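Local coordinates for protein alpha-1,2-mannosidase (Bacteroides thetaiotaomicron, PDB 2WW2) that hydrolyses mannosides as an inverting alpha-1,2-mannosidase of glycoside hydrolase family 92, whose members depend on calcium, at residues Arg62-Thr67 and Tyr112-Asn117. Sequence-based numbering, arbitrary orientation.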
loop_
_atom_site.group_PDB
_atom_site.type_symbol
_atom_site.label_atom_id
_atom_site.label_comp_id
_atom_site.label_asym_id
_atom_site.label_seq_id
_atom_site.Cartn_x
_atom_site.Cartn_y
_atom_site.Cartn_z
ATOM N N ARG A 62 15.958 -6.348 36.179
ATOM C CA ARG A 62 17.093 -7.229 36.509
ATOM C C ARG A 62 18.282 -6.499 37.130
ATOM O O ARG A 62 19.110 -7.118 37.814
ATOM C CB ARG A 62 17.641 -7.932 35.258
ATOM C CG ARG A 62 16.602 -8.667 34.456
ATOM C CD ARG A 62 17.272 -9.487 33.363
ATOM N NE ARG A 62 16.275 -9.869 32.374
ATOM C CZ ARG A 62 15.997 -11.116 32.033
ATOM N NH1 ARG A 62 16.649 -12.130 32.597
ATOM N NH2 ARG A 62 15.072 -11.341 31.119
ATOM N N GLY A 63 18.418 -5.210 36.852
ATOM C CA GLY A 63 19.552 -4.473 37.412
ATOM C C GLY A 63 19.591 -3.015 36.998
ATOM O O GLY A 63 18.742 -2.558 36.215
ATOM N N PHE A 64 20.587 -2.302 37.519
ATOM C CA PHE A 64 20.863 -0.940 37.106
ATOM C C PHE A 64 22.263 -0.926 36.540
ATOM O O PHE A 64 23.219 -1.174 37.250
ATOM C CB PHE A 64 20.688 0.035 38.275
ATOM C CG PHE A 64 19.298 0.010 38.821
ATOM C CD1 PHE A 64 18.322 0.856 38.307
ATOM C CD2 PHE A 64 18.951 -0.907 39.813
ATOM C CE1 PHE A 64 17.015 0.810 38.803
ATOM C CE2 PHE A 64 17.660 -0.968 40.310
ATOM C CZ PHE A 64 16.683 -0.102 39.810
ATOM N N ARG A 65 22.351 -0.653 35.244
ATOM C CA ARG A 65 23.589 -0.831 34.497
ATOM C C ARG A 65 24.364 0.456 34.381
ATOM O O ARG A 65 23.779 1.519 34.104
ATOM C CB ARG A 65 23.251 -1.276 33.067
ATOM C CG ARG A 65 22.769 -2.721 32.933
ATOM C CD ARG A 65 23.912 -3.646 32.497
ATOM N NE ARG A 65 24.291 -3.418 31.105
ATOM C CZ ARG A 65 23.567 -3.782 30.048
ATOM N NH1 ARG A 65 22.392 -4.395 30.199
ATOM N NH2 ARG A 65 24.027 -3.522 28.827
ATOM N N GLN A 66 25.686 0.363 34.546
ATOM C CA GLN A 66 26.578 1.358 34.000
ATOM C C GLN A 66 26.711 0.955 32.541
ATOM O O GLN A 66 27.173 -0.163 32.235
ATOM C CB GLN A 66 27.956 1.305 34.658
ATOM C CG GLN A 66 28.960 2.222 33.918
ATOM C CD GLN A 66 30.392 2.022 34.373
ATOM O OE1 GLN A 66 31.121 1.156 33.857
ATOM N NE2 GLN A 66 30.816 2.829 35.317
ATOM N N THR A 67 26.293 1.838 31.637
ATOM C CA THR A 67 26.237 1.483 30.216
ATOM C C THR A 67 26.916 2.536 29.345
ATOM O O THR A 67 27.041 3.689 29.738
ATOM C CB THR A 67 24.754 1.270 29.735
ATOM O OG1 THR A 67 24.744 0.835 28.367
ATOM C CG2 THR A 67 23.957 2.577 29.837
ATOM N N TYR A 112 16.892 8.527 38.363
ATOM C CA TYR A 112 15.880 7.529 38.090
ATOM C C TYR A 112 15.475 6.878 39.408
ATOM O O TYR A 112 16.332 6.410 40.170
ATOM C CB TYR A 112 16.440 6.471 37.131
ATOM C CG TYR A 112 15.449 5.352 36.833
ATOM C CD1 TYR A 112 14.617 5.405 35.715
ATOM C CD2 TYR A 112 15.344 4.252 37.678
ATOM C CE1 TYR A 112 13.693 4.377 35.441
ATOM C CE2 TYR A 112 14.438 3.210 37.412
ATOM C CZ TYR A 112 13.628 3.280 36.295
ATOM O OH TYR A 112 12.741 2.266 36.049
ATOM N N SER A 113 14.170 6.868 39.692
ATOM C CA SER A 113 13.666 6.286 40.937
ATOM C C SER A 113 12.579 5.253 40.588
ATOM O O SER A 113 11.768 5.476 39.686
ATOM C CB SER A 113 13.093 7.387 41.840
ATOM O OG SER A 113 12.503 6.846 43.019
ATOM N N VAL A 114 12.589 4.113 41.266
ATOM C CA VAL A 114 11.540 3.108 41.063
ATOM C C VAL A 114 11.253 2.419 42.393
ATOM O O VAL A 114 12.161 2.238 43.221
ATOM C CB VAL A 114 11.933 2.096 39.964
ATOM C CG1 VAL A 114 13.163 1.280 40.404
ATOM C CG2 VAL A 114 10.766 1.168 39.607
ATOM N N THR A 115 9.991 2.073 42.620
ATOM C CA THR A 115 9.619 1.270 43.782
ATOM C C THR A 115 9.034 -0.021 43.252
ATOM O O THR A 115 8.098 -0.014 42.426
ATOM C CB THR A 115 8.594 2.005 44.645
ATOM O OG1 THR A 115 9.145 3.270 45.017
ATOM C CG2 THR A 115 8.226 1.195 45.909
ATOM N N PHE A 116 9.617 -1.134 43.674
ATOM C CA PHE A 116 9.172 -2.429 43.213
ATOM C C PHE A 116 7.875 -2.832 43.880
ATOM O O PHE A 116 7.456 -2.220 44.872
ATOM C CB PHE A 116 10.296 -3.462 43.418
ATOM C CG PHE A 116 11.538 -3.133 42.626
ATOM C CD1 PHE A 116 11.640 -3.518 41.302
ATOM C CD2 PHE A 116 12.582 -2.405 43.201
ATOM C CE1 PHE A 116 12.772 -3.213 40.559
ATOM C CE2 PHE A 116 13.719 -2.086 42.467
ATOM C CZ PHE A 116 13.811 -2.492 41.136
ATOM N N ASN A 117 7.216 -3.846 43.331
ATOM C CA ASN A 117 5.946 -4.286 43.907
ATOM C C ASN A 117 6.109 -4.730 45.359
ATOM O O ASN A 117 5.163 -4.632 46.140
ATOM C CB ASN A 117 5.321 -5.433 43.076
ATOM C CG ASN A 117 4.799 -4.973 41.708
ATOM O OD1 ASN A 117 4.875 -3.788 41.349
ATOM N ND2 ASN A 117 4.276 -5.930 40.926
#
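The CA atoms of F64 and Y112, 9.9 Å apart, are the nearest such pair between strands 63-67 and 112-116, which run nearly antiparallel (161° between their directions) with axes 11.1 Å apart. At that spacing the strands are not backbone partners, and the pair illustrates how one large aromatic side chain can link two strands through apolar contacts alone. F64 sends its ring edge-first into the other strand, with CE1 and CZ doing the touching. CE1 meets the tyrosine ring obliquely, 3.8 Å from Y112 CE2, the two side chains crossing at about a right angle. CZ lies 3.8 Å from V114 CG1, the methyl that a chi1 of 65° places between the backbone N and the carbonyl carbon. From the opposite direction comes F116, and here the two phenyl rings meet edge to edge, F64 CZ standing 4.0 Å from F116 CZ. An alanine in place of F64 would probably open a gap beside Y112, V114 and F116 and cost each of them its contact with strand 63-67. The tyrosine is also fixed at its polar end: its hydroxyl hydrogen-bonds E105, which with H102 binds a sodium ion. The contact belongs to the buried apolar interior of the family 92 N-terminal domain, joining strands 60-67 and 111-116, each paired with strand 98-108, while T122 and L124 of strand 121-126 also touch F64. Strand 60-67 pairs with strand 40-44 too, where R62 and G63 both face Q44 in a classic beta bulge directly before the phenylalanine.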